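Local coordinates for protein diaminopimelate decarboxylase (Methanocaldococcus jannaschii, PDB 1TWI) that catalyses the pyridoxal-phosphate-dependent decarboxylation of meso-diaminopimelate to L-lysine, the last step of lysine biosynthesis, as a homodimer, at residues 49-54 / 269-274; 216-221 / 265-270; 60-65 / 287-292; 224-229 / 275-280. All coordinates share one frame; numbering follows the deposited sequence.

Contact 1: residues 49-54 / 269-274; sequences EAFKRW and DAIINT
Ile272 meets three side chains of segment 49-54: Phe51, Arg53 and Trp54. The two helices run almost parallel, with 5° between their directions and 9.8 Å between their axes.

The apolar contacts fill the inner side. Ile272 CD1 lies 4.1 Å from Phe51 CD1. Ile272 CG1 is 4.0 Å from Trp54 CE3. Ile271 CD1 reaches the edge of the Phe51 ring, near the ring plane. Phe51 CG stands anti to its carbonyl carbon (chi1 -74°), and the ring ends close to both isoleucines. Behind it, Phe51 also stacks on Phe62 and touches Leu287 and Leu289 of the barrel strand 286-289. Trp54 NE1 is hydrogen-bonded to Pro285 O.

The polar contacts lie on the outer side and centre on Arg53. Its extended chain carries the guanidinium over Ile272, with Ile272 CG2 3.6 Å from Arg53 CZ and over the centre of one face. At the edge, Arg53 NH2 gives a hydrogen bond of 2.9 Å to Asn273 OD1 at an N-H...O angle of 160°. NH1 adds a weak bond to the same oxygen. A water joins Arg53 NH1 to Asp269 OD1. Arg53 NE forms a salt bridge with Glu57 of its own helix.

The guanidinium is therefore fixed in rotation by its edge partners, while one face rests on a methyl group. The helices are thus held by an apolar seam toward the barrel and polar bonds at the rim.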
# COMPACT_ATOMS: atom_id res chain seq x y z
N GLU A 49 27.35 -16.06 -12.66
CA GLU A 49 28.26 -17.16 -12.45
C GLU A 49 27.51 -18.51 -12.48
O GLU A 49 27.98 -19.50 -13.08
CB GLU A 49 28.97 -16.99 -11.12
CG GLU A 49 29.93 -18.10 -10.85
CD GLU A 49 31.24 -17.97 -11.63
OE1 GLU A 49 32.03 -18.93 -11.53
OE2 GLU A 49 31.47 -16.94 -12.34
N ALA A 50 26.33 -18.53 -11.88
CA ALA A 50 25.57 -19.74 -11.85
C ALA A 50 25.03 -20.14 -13.22
O ALA A 50 24.99 -21.33 -13.55
CB ALA A 50 24.43 -19.61 -10.86
N PHE A 51 24.63 -19.17 -14.04
CA PHE A 51 24.03 -19.52 -15.32
C PHE A 51 24.92 -19.39 -16.57
O PHE A 51 24.47 -19.68 -17.64
CB PHE A 51 22.71 -18.73 -15.54
CG PHE A 51 21.55 -19.23 -14.71
CD1 PHE A 51 20.66 -20.16 -15.23
CD2 PHE A 51 21.37 -18.80 -13.39
CE1 PHE A 51 19.60 -20.65 -14.45
CE2 PHE A 51 20.31 -19.28 -12.59
CZ PHE A 51 19.42 -20.22 -13.12
N LYS A 52 26.20 -19.01 -16.45
CA LYS A 52 27.01 -18.88 -17.67
C LYS A 52 27.17 -20.22 -18.38
O LYS A 52 27.49 -20.28 -19.55
CB LYS A 52 28.39 -18.29 -17.34
CG LYS A 52 29.21 -19.16 -16.42
CD LYS A 52 30.57 -18.51 -16.25
CE LYS A 52 31.34 -19.05 -15.06
NZ LYS A 52 32.44 -18.04 -14.73
N ARG A 53 27.00 -21.29 -17.64
CA ARG A 53 27.05 -22.60 -18.24
C ARG A 53 26.05 -22.69 -19.44
O ARG A 53 26.30 -23.40 -20.43
CB ARG A 53 26.67 -23.63 -17.18
CG ARG A 53 26.51 -25.01 -17.71
CD ARG A 53 26.19 -26.00 -16.61
NE ARG A 53 25.89 -27.31 -17.19
CZ ARG A 53 25.07 -28.18 -16.62
NH1 ARG A 53 24.51 -27.87 -15.46
NH2 ARG A 53 24.79 -29.33 -17.21
N TRP A 54 24.90 -22.03 -19.34
CA TRP A 54 23.93 -22.10 -20.45
C TRP A 54 24.57 -21.66 -21.76
O TRP A 54 24.52 -22.38 -22.77
CB TRP A 54 22.70 -21.19 -20.19
CG TRP A 54 21.67 -21.41 -21.25
CD1 TRP A 54 21.24 -20.52 -22.23
CD2 TRP A 54 20.93 -22.60 -21.44
NE1 TRP A 54 20.25 -21.12 -23.01
CE2 TRP A 54 20.05 -22.40 -22.53
CE3 TRP A 54 20.92 -23.85 -20.78
CZ2 TRP A 54 19.17 -23.39 -22.97
CZ3 TRP A 54 20.04 -24.83 -21.22
CH2 TRP A 54 19.18 -24.60 -22.30
N ASP A 269 21.44 -25.36 -11.55
CA ASP A 269 21.66 -26.79 -11.72
C ASP A 269 20.31 -27.40 -12.12
O ASP A 269 20.22 -28.22 -13.06
CB ASP A 269 22.12 -27.46 -10.42
CG ASP A 269 23.54 -27.10 -10.07
OD1 ASP A 269 24.28 -26.74 -11.01
OD2 ASP A 269 23.92 -27.17 -8.85
N ALA A 270 19.28 -26.99 -11.41
CA ALA A 270 17.94 -27.49 -11.66
C ALA A 270 17.36 -27.14 -13.05
O ALA A 270 16.85 -28.02 -13.81
CB ALA A 270 17.00 -27.00 -10.54
N ILE A 271 17.41 -25.86 -13.40
CA ILE A 271 16.89 -25.45 -14.71
C ILE A 271 17.68 -26.02 -15.89
O ILE A 271 17.11 -26.59 -16.82
CB ILE A 271 16.84 -23.88 -14.83
CG1 ILE A 271 15.75 -23.34 -13.89
CG2 ILE A 271 16.55 -23.47 -16.29
CD1 ILE A 271 15.65 -21.82 -13.84
N ILE A 272 19.00 -25.86 -15.83
CA ILE A 272 19.83 -26.26 -16.95
C ILE A 272 19.81 -27.76 -17.21
O ILE A 272 19.62 -28.20 -18.36
CB ILE A 272 21.28 -25.70 -16.76
CG1 ILE A 272 21.26 -24.18 -16.82
CG2 ILE A 272 22.24 -26.27 -17.83
CD1 ILE A 272 22.64 -23.56 -16.43
N ASN A 273 19.95 -28.56 -16.16
CA ASN A 273 19.91 -30.01 -16.35
C ASN A 273 18.50 -30.43 -16.83
O ASN A 273 18.35 -31.40 -17.56
CB ASN A 273 20.34 -30.76 -15.06
CG ASN A 273 21.86 -30.54 -14.75
OD1 ASN A 273 22.71 -30.69 -15.66
ND2 ASN A 273 22.20 -30.18 -13.50
N THR A 274 17.46 -29.69 -16.46
CA THR A 274 16.15 -30.09 -16.93
C THR A 274 16.02 -29.74 -18.40
O THR A 274 15.62 -30.60 -19.20
CB THR A 274 15.00 -29.44 -16.15
OG1 THR A 274 14.98 -29.95 -14.83
CG2 THR A 274 13.64 -29.80 -16.81
O HOH W 1 24.79 -25.49 -13.45

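Contact 2: residues 216-221 / 265-270; sequences TDISPF and KDLADA
Ile218 and Phe221 press against helix 264-276 from the start of helix 219-237. No hydrogen bond crosses between the two segments, and the contact is carried by carbon atoms.

The tight part centres on Leu267. Its CG is anti to the backbone N (chi1 -175°), which brings CD1 over one face of the Phe221 ring. Leu267 CD1 is 3.5 Å from Phe221 CG and sits toward the rim of the ring. It lies 27° off the ring normal, a CH-pi contact. Ile218 approaches from beside it. Ile218 CD1 comes to 3.5 Å from Leu267 CA, so the methyl lies against the helix backbone. The other branch of Ile218 packs on the next turn, with Ile218 CG2 3.5 Å from Ala270 CB. Phe221 and Leu267 are both buried.

The looser side lies at Asp266. Of the Asp266 side chain, CB meets Ile218, with Asp266 CB 3.9 Å from Ile218 CG1; the carboxylate leads away. Asp266 OD2 accepts from Thr263 N, just before the helix. Asp217 is solvent-exposed and does not touch helix 264-276. Asp217 OD1 takes the Ser219 N-H in a capping bond of 2.7 Å.

The side chain of Phe221 comes within about 4 Å of Gly250, which binds the cofactor. The arrangement joins two neighbouring outer helices of the alpha/beta barrel, near the cofactor end of the domain.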
# COMPACT_ATOMS: atom_id res chain seq x y z
N THR A 216 11.33 -20.79 -1.71
CA THR A 216 12.60 -21.23 -1.16
C THR A 216 12.75 -22.76 -1.27
O THR A 216 13.31 -23.39 -0.39
CB THR A 216 12.71 -20.84 0.37
OG1 THR A 216 11.56 -21.33 1.06
CG2 THR A 216 12.76 -19.32 0.54
N ASP A 217 12.25 -23.33 -2.36
CA ASP A 217 12.35 -24.77 -2.61
C ASP A 217 12.63 -24.80 -4.09
O ASP A 217 11.98 -24.08 -4.84
CB ASP A 217 11.02 -25.46 -2.31
CG ASP A 217 11.04 -26.98 -2.58
OD1 ASP A 217 11.85 -27.48 -3.39
OD2 ASP A 217 10.20 -27.68 -1.99
N ILE A 218 13.56 -25.63 -4.54
CA ILE A 218 13.87 -25.70 -5.97
C ILE A 218 12.82 -26.52 -6.75
O ILE A 218 12.69 -26.41 -7.97
CB ILE A 218 15.26 -26.33 -6.17
CG1 ILE A 218 16.36 -25.27 -6.08
CG2 ILE A 218 15.35 -27.08 -7.45
CD1 ILE A 218 16.19 -24.03 -6.95
N SER A 219 12.05 -27.33 -6.03
CA SER A 219 11.09 -28.23 -6.67
C SER A 219 10.08 -27.57 -7.66
O SER A 219 9.91 -28.04 -8.80
CB SER A 219 10.34 -28.97 -5.54
OG SER A 219 9.33 -29.83 -6.03
N PRO A 220 9.40 -26.48 -7.23
CA PRO A 220 8.42 -25.81 -8.12
C PRO A 220 9.10 -25.36 -9.44
O PRO A 220 8.51 -25.42 -10.55
CB PRO A 220 7.96 -24.60 -7.31
CG PRO A 220 8.30 -24.94 -5.90
CD PRO A 220 9.55 -25.77 -5.96
N PHE A 221 10.35 -24.92 -9.33
CA PHE A 221 11.09 -24.49 -10.51
C PHE A 221 11.40 -25.65 -11.45
O PHE A 221 11.31 -25.51 -12.68
CB PHE A 221 12.39 -23.78 -10.13
CG PHE A 221 12.15 -22.50 -9.41
CD1 PHE A 221 11.58 -21.41 -10.07
CD2 PHE A 221 12.43 -22.39 -8.07
CE1 PHE A 221 11.27 -20.26 -9.40
CE2 PHE A 221 12.13 -21.21 -7.35
CZ PHE A 221 11.56 -20.15 -8.01
N LYS A 265 22.93 -20.88 -7.76
CA LYS A 265 23.59 -22.11 -8.25
C LYS A 265 22.64 -23.28 -8.23
O LYS A 265 22.62 -24.07 -9.19
CB LYS A 265 24.82 -22.48 -7.40
CG LYS A 265 25.94 -21.47 -7.53
CD LYS A 265 27.29 -21.92 -6.82
CE LYS A 265 28.43 -20.99 -7.25
NZ LYS A 265 29.74 -21.42 -6.63
N ASP A 266 21.90 -23.42 -7.14
CA ASP A 266 20.91 -24.51 -7.04
C ASP A 266 19.84 -24.36 -8.15
O ASP A 266 19.42 -25.36 -8.79
CB ASP A 266 20.20 -24.53 -5.69
CG ASP A 266 21.14 -24.84 -4.54
OD1 ASP A 266 21.95 -25.78 -4.72
OD2 ASP A 266 21.06 -24.16 -3.49
N LEU A 267 19.40 -23.13 -8.36
CA LEU A 267 18.42 -22.86 -9.39
C LEU A 267 18.93 -23.24 -10.80
O LEU A 267 18.22 -23.86 -11.57
CB LEU A 267 18.04 -21.38 -9.38
CG LEU A 267 16.90 -21.03 -10.36
CD1 LEU A 267 15.55 -21.67 -9.87
CD2 LEU A 267 16.76 -19.44 -10.37
N ALA A 268 20.17 -22.89 -11.11
CA ALA A 268 20.75 -23.18 -12.41
C ALA A 268 20.98 -24.67 -12.60
O ALA A 268 20.72 -25.20 -13.67
CB ALA A 268 22.05 -22.45 -12.59
N ASP A 269 21.44 -25.36 -11.55
CA ASP A 269 21.66 -26.79 -11.72
C ASP A 269 20.31 -27.40 -12.12
O ASP A 269 20.22 -28.22 -13.06
CB ASP A 269 22.12 -27.46 -10.42
CG ASP A 269 23.54 -27.10 -10.07
OD1 ASP A 269 24.28 -26.74 -11.01
OD2 ASP A 269 23.92 -27.17 -8.85
N ALA A 270 19.28 -26.99 -11.41
CA ALA A 270 17.94 -27.49 -11.66
C ALA A 270 17.36 -27.14 -13.05
O ALA A 270 16.85 -28.02 -13.81
CB ALA A 270 17.00 -27.00 -10.54

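Contact 3: residues 60-65 / 287-292; sequences KEFIVA and LILEPG. With PLP (pyridoxal-5'-phosphate), chain E.
Glu290 OE1 lies 2.7 Å from N1 of the pyridoxal phosphate and is also hydrogen-bonded to His208 NE2. The other carboxylate oxygen, OE2, is hydrogen-bonded to Asn111 and Asn246. Both oxygens of this buried acid thus have protein partners that hold the group in position beside the pyridine nitrogen. The Glu290 chain is extended beyond CG and reaches from the strand end to the ring. On the opposite segment, Ala65 O receives a CA-H...O contact from Glu290 CA at 3.1 Å.

Behind this end, strands 62-65 and 287-289 run parallel. Four backbone hydrogen bonds join the segments. They run from Leu287 N to Glu61 O, Ile63 N to Leu287 O, Leu289 N to Ile63 O, and Ala65 N to Leu289 O. The last is the shortest, at 2.8 Å.

Phe62, Val64, Leu287 and Leu289 are on the face turned to the outer helices. Phe62 and Leu287 lie side by side, and Phe62 CE1 is 3.8 Å from Leu289 CG near the ring plane. Further along, Val64 CG1 is 3.7 Å from Pro291 CG. The other face carries Ile63 and Ile288, with Ile63 CB 4.0 Å from Ile288 CG1.

Past the strand, Gly292 N donates to the phosphate O3P at 2.9 Å from the N-cap position of the following helix. Arg293 N, Gly250 N and Ser213 OG also hydrogen-bond the cofactor. Here the first and last strands of the alpha/beta barrel close the ring, and the cofactor sits at their C-terminal ends, as in other fold-type III decarboxylases.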
# COMPACT_ATOMS: atom_id res chain seq x y z
N LYS A 60 23.78 -20.36 -26.96
CA LYS A 60 22.69 -19.37 -26.97
C LYS A 60 22.89 -18.27 -25.92
O LYS A 60 23.84 -18.30 -25.15
CB LYS A 60 21.35 -20.08 -26.76
CG LYS A 60 21.04 -21.03 -27.94
CD LYS A 60 21.11 -20.24 -29.23
CE LYS A 60 19.90 -20.33 -30.14
NZ LYS A 60 19.99 -21.54 -31.05
N GLU A 61 22.01 -17.28 -25.89
CA GLU A 61 22.23 -16.25 -24.89
C GLU A 61 21.50 -16.52 -23.56
O GLU A 61 20.50 -17.23 -23.52
CB GLU A 61 21.78 -14.91 -25.48
CG GLU A 61 22.44 -13.68 -24.85
CD GLU A 61 22.01 -12.36 -25.54
OE1 GLU A 61 21.42 -12.45 -26.68
OE2 GLU A 61 22.27 -11.27 -24.93
N PHE A 62 22.04 -15.97 -22.47
CA PHE A 62 21.41 -16.04 -21.14
C PHE A 62 21.17 -14.57 -20.75
O PHE A 62 22.13 -13.77 -20.74
CB PHE A 62 22.31 -16.70 -20.06
CG PHE A 62 21.74 -16.56 -18.67
CD1 PHE A 62 20.57 -17.21 -18.32
CD2 PHE A 62 22.33 -15.71 -17.73
CE1 PHE A 62 19.98 -17.00 -17.04
CE2 PHE A 62 21.75 -15.49 -16.45
CZ PHE A 62 20.59 -16.13 -16.12
N ILE A 63 19.93 -14.22 -20.43
CA ILE A 63 19.60 -12.82 -20.11
C ILE A 63 18.91 -12.68 -18.78
O ILE A 63 17.93 -13.36 -18.54
CB ILE A 63 18.60 -12.21 -21.16
CG1 ILE A 63 19.24 -12.24 -22.54
CG2 ILE A 63 18.21 -10.72 -20.79
CD1 ILE A 63 18.22 -11.87 -23.64
N VAL A 64 19.41 -11.80 -17.93
CA VAL A 64 18.74 -11.54 -16.66
C VAL A 64 17.83 -10.32 -16.92
O VAL A 64 18.31 -9.21 -17.20
CB VAL A 64 19.76 -11.18 -15.57
CG1 VAL A 64 19.04 -10.89 -14.25
CG2 VAL A 64 20.77 -12.32 -15.41
N ALA A 65 16.52 -10.52 -16.89
CA ALA A 65 15.63 -9.37 -17.08
C ALA A 65 15.13 -8.99 -15.69
O ALA A 65 14.11 -9.53 -15.18
CB ALA A 65 14.45 -9.74 -18.02
N LEU A 287 17.95 -18.37 -22.93
CA LEU A 287 17.28 -18.54 -21.67
C LEU A 287 17.15 -17.19 -20.97
O LEU A 287 18.14 -16.44 -20.90
CB LEU A 287 18.10 -19.52 -20.76
CG LEU A 287 17.66 -19.66 -19.29
CD1 LEU A 287 16.22 -20.14 -19.21
CD2 LEU A 287 18.58 -20.65 -18.49
N ILE A 288 15.96 -16.84 -20.48
CA ILE A 288 15.79 -15.56 -19.77
C ILE A 288 15.18 -15.84 -18.41
O ILE A 288 14.27 -16.70 -18.31
CB ILE A 288 14.77 -14.64 -20.52
CG1 ILE A 288 15.28 -14.39 -21.95
CG2 ILE A 288 14.58 -13.33 -19.78
CD1 ILE A 288 14.20 -13.74 -22.93
N LEU A 289 15.66 -15.14 -17.37
CA LEU A 289 15.05 -15.25 -16.04
C LEU A 289 14.66 -13.83 -15.66
O LEU A 289 15.25 -12.87 -16.18
CB LEU A 289 16.04 -15.80 -14.97
CG LEU A 289 16.61 -17.21 -15.26
CD1 LEU A 289 17.41 -17.73 -14.01
CD2 LEU A 289 15.46 -18.14 -15.57
N GLU A 290 13.71 -13.69 -14.75
CA GLU A 290 13.21 -12.36 -14.34
C GLU A 290 13.30 -12.17 -12.87
O GLU A 290 12.32 -11.82 -12.23
CB GLU A 290 11.74 -12.18 -14.79
CG GLU A 290 11.51 -12.29 -16.34
CD GLU A 290 9.99 -12.28 -16.72
OE1 GLU A 290 9.13 -12.67 -15.90
OE2 GLU A 290 9.69 -11.92 -17.87
N PRO A 291 14.49 -12.38 -12.27
CA PRO A 291 14.54 -12.18 -10.83
C PRO A 291 14.27 -10.72 -10.43
O PRO A 291 14.70 -9.79 -11.16
CB PRO A 291 15.97 -12.62 -10.46
CG PRO A 291 16.79 -12.20 -11.68
CD PRO A 291 15.84 -12.55 -12.86
N GLY A 292 13.57 -10.54 -9.31
CA GLY A 292 13.30 -9.22 -8.76
C GLY A 292 13.92 -9.19 -7.35
O GLY A 292 15.04 -8.70 -7.13
N1 PLP E . 8.24 -11.92 -13.51
C2 PLP E . 6.89 -11.67 -13.34
C2A PLP E . 5.99 -11.93 -14.57
C3 PLP E . 6.47 -11.17 -12.11
O3 PLP E . 5.14 -10.94 -11.99
C4 PLP E . 7.31 -10.97 -11.05
C4A PLP E . 6.72 -10.42 -9.70
O4A PLP E . 5.63 -9.96 -9.75
C5 PLP E . 8.69 -11.23 -11.20
C6 PLP E . 9.10 -11.71 -12.43
C5A PLP E . 9.77 -11.07 -10.14
O4P PLP E . 9.50 -11.87 -8.96
P PLP E . 10.55 -11.97 -7.77
O1P PLP E . 9.87 -12.85 -6.80
O2P PLP E . 10.70 -10.57 -7.26
O3P PLP E . 11.78 -12.55 -8.30

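Contact 4: residues 224-229 / 275-280; sequences ETRKVM and MLKYKD
A Met-aromatic contact joins helix 219-237 to the turn at the C-terminal end of helix 264-276. Its partners are Met229 and Tyr278, the latter within the type I turn from Leu276 to Lys279.

Met229 CB sits over the centre of the Tyr278 ring, 3.4 Å from the centroid and 10° off the normal. This is a CH-pi contact. Met229 SD is above the same ring but farther off, 5.4 Å from the centroid. The Met229 chain is bent at chi2 (-54°) and chi3 (-79°). The bends bring Met229 CE to 4.0 Å from Tyr278 CB. The sulfur meets a second methionine, with Met229 SD 3.8 Å from Met275 CE.

Met275 also packs on Thr225, whose CG2 is 3.6 Å from Met275 CG. Thr225 CG2 stands anti to the backbone N, facing Met275, while OG1 is hydrogen-bonded to Phe221 O of its own helix.

At the outer edge, Tyr278 OH lies 3.1 Å from Arg226 O and is hydrogen-bonded to Asp230 OD1, just after segment 224-229. Arg226 NH2 and Lys277 NZ are 4.4 Å apart on the exposed side. These like charges probably repel each other mildly, and both side chains are exposed.

Inward, Met275 touches Val245 of strand 244-246 and Trp54 of helix 37-58. Val228 meets the same strand from helix 219-237, so the contact bridges two outer helices above a barrel strand.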
# COMPACT_ATOMS: atom_id res chain seq x y z
N GLU A 224 8.10 -26.43 -13.14
CA GLU A 224 7.82 -25.38 -14.14
C GLU A 224 8.69 -25.64 -15.37
O GLU A 224 8.22 -25.62 -16.52
CB GLU A 224 8.20 -23.98 -13.58
CG GLU A 224 8.23 -22.86 -14.69
CD GLU A 224 8.93 -21.56 -14.26
OE1 GLU A 224 9.64 -21.54 -13.20
OE2 GLU A 224 8.81 -20.55 -15.00
N THR A 225 9.98 -25.93 -15.16
CA THR A 225 10.85 -26.09 -16.33
C THR A 225 10.46 -27.30 -17.18
O THR A 225 10.41 -27.21 -18.44
CB THR A 225 12.34 -26.20 -15.90
OG1 THR A 225 12.71 -25.03 -15.15
CG2 THR A 225 13.23 -26.25 -17.08
N ARG A 226 10.12 -28.40 -16.50
CA ARG A 226 9.71 -29.57 -17.24
C ARG A 226 8.44 -29.27 -18.06
O ARG A 226 8.35 -29.62 -19.22
CB ARG A 226 9.37 -30.71 -16.28
CG ARG A 226 10.56 -31.26 -15.45
CD ARG A 226 10.07 -32.42 -14.56
NE ARG A 226 11.16 -33.09 -13.85
CZ ARG A 226 10.99 -34.09 -12.99
NH1 ARG A 226 9.74 -34.54 -12.73
NH2 ARG A 226 12.07 -34.69 -12.43
N LYS A 227 7.45 -28.65 -17.43
CA LYS A 227 6.18 -28.46 -18.15
C LYS A 227 6.22 -27.40 -19.26
O LYS A 227 5.48 -27.50 -20.27
CB LYS A 227 5.08 -28.24 -17.13
CG LYS A 227 4.97 -29.45 -16.15
CD LYS A 227 4.51 -30.67 -16.94
CE LYS A 227 4.79 -32.01 -16.19
NZ LYS A 227 3.83 -32.24 -15.14
N VAL A 228 7.10 -26.41 -19.08
CA VAL A 228 7.30 -25.40 -20.10
C VAL A 228 8.01 -26.08 -21.28
O VAL A 228 7.60 -25.94 -22.44
CB VAL A 228 8.14 -24.19 -19.59
CG1 VAL A 228 8.55 -23.29 -20.80
CG2 VAL A 228 7.30 -23.37 -18.58
N MET A 229 9.05 -26.84 -21.00
CA MET A 229 9.73 -27.51 -22.09
C MET A 229 8.83 -28.56 -22.78
O MET A 229 8.93 -28.76 -24.01
CB MET A 229 11.07 -28.15 -21.57
CG MET A 229 12.16 -27.11 -21.21
SD MET A 229 12.55 -25.92 -22.57
CE MET A 229 13.63 -26.93 -23.64
N MET A 275 16.34 -28.49 -18.78
CA MET A 275 16.20 -28.11 -20.20
C MET A 275 17.07 -28.96 -21.15
O MET A 275 16.64 -29.24 -22.27
CB MET A 275 16.56 -26.62 -20.42
CG MET A 275 15.56 -25.66 -19.72
SD MET A 275 16.09 -23.98 -19.87
CE MET A 275 15.56 -23.74 -21.59
N LEU A 276 18.28 -29.35 -20.73
CA LEU A 276 19.13 -30.15 -21.62
C LEU A 276 18.59 -31.57 -21.91
O LEU A 276 19.04 -32.19 -22.85
CB LEU A 276 20.55 -30.25 -21.09
CG LEU A 276 21.31 -28.92 -21.12
CD1 LEU A 276 22.67 -29.13 -20.46
CD2 LEU A 276 21.52 -28.47 -22.56
N LYS A 277 17.63 -32.06 -21.14
CA LYS A 277 16.99 -33.35 -21.39
C LYS A 277 16.25 -33.30 -22.71
O LYS A 277 15.94 -34.35 -23.31
CB LYS A 277 15.94 -33.66 -20.32
CG LYS A 277 16.56 -34.02 -18.97
CD LYS A 277 15.55 -34.03 -17.84
CE LYS A 277 16.26 -34.52 -16.59
NZ LYS A 277 15.26 -34.89 -15.52
N TYR A 278 15.93 -32.08 -23.17
CA TYR A 278 15.12 -31.94 -24.40
C TYR A 278 15.86 -31.63 -25.67
O TYR A 278 15.21 -31.45 -26.72
CB TYR A 278 14.05 -30.84 -24.21
CG TYR A 278 13.11 -31.08 -23.05
CD1 TYR A 278 13.52 -30.88 -21.73
CD2 TYR A 278 11.80 -31.53 -23.27
CE1 TYR A 278 12.64 -31.12 -20.65
CE2 TYR A 278 10.92 -31.76 -22.21
CZ TYR A 278 11.35 -31.56 -20.91
OH TYR A 278 10.44 -31.82 -19.88
N LYS A 279 17.20 -31.59 -25.57
CA LYS A 279 18.07 -31.24 -26.70
C LYS A 279 17.96 -32.10 -27.93
O LYS A 279 18.41 -31.69 -29.00
CB LYS A 279 19.53 -31.17 -26.28
CG LYS A 279 20.14 -32.53 -26.00
CD LYS A 279 21.62 -32.51 -26.27
CE LYS A 279 22.46 -32.64 -25.03
NZ LYS A 279 23.86 -33.05 -25.48
N ASP A 280 17.41 -33.30 -27.83
CA ASP A 280 17.29 -34.02 -29.06
C ASP A 280 15.93 -33.84 -29.70
O ASP A 280 15.72 -34.29 -30.82
CB ASP A 280 17.55 -35.51 -28.87
CG ASP A 280 19.03 -35.78 -28.71
OD1 ASP A 280 19.86 -34.98 -29.21
OD2 ASP A 280 19.34 -36.81 -28.09

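Overall arrangement
From the N terminus, helix 37-58 supplies the first segment of contact 1, and strand 62-67 the first of contact 3. Each then closes a loop of more than 210 residues, onto helix 264-276 and strand 286-289 respectively. These two loops cross. Contacts 2 and 4 close shorter loops from helix 219-237 and the residues just before it forward to helix 264-276; they cross each other, and both lie within the span of contact 3. Contact 4 also crosses contact 1, while contacts 1 and 2 share Asp269 and Ala270. Helix 264-276 is thus fastened to both neighbouring helices. Below it, contact 3 joins the barrel strands, and the side chains of contact 1 pack on its outward face.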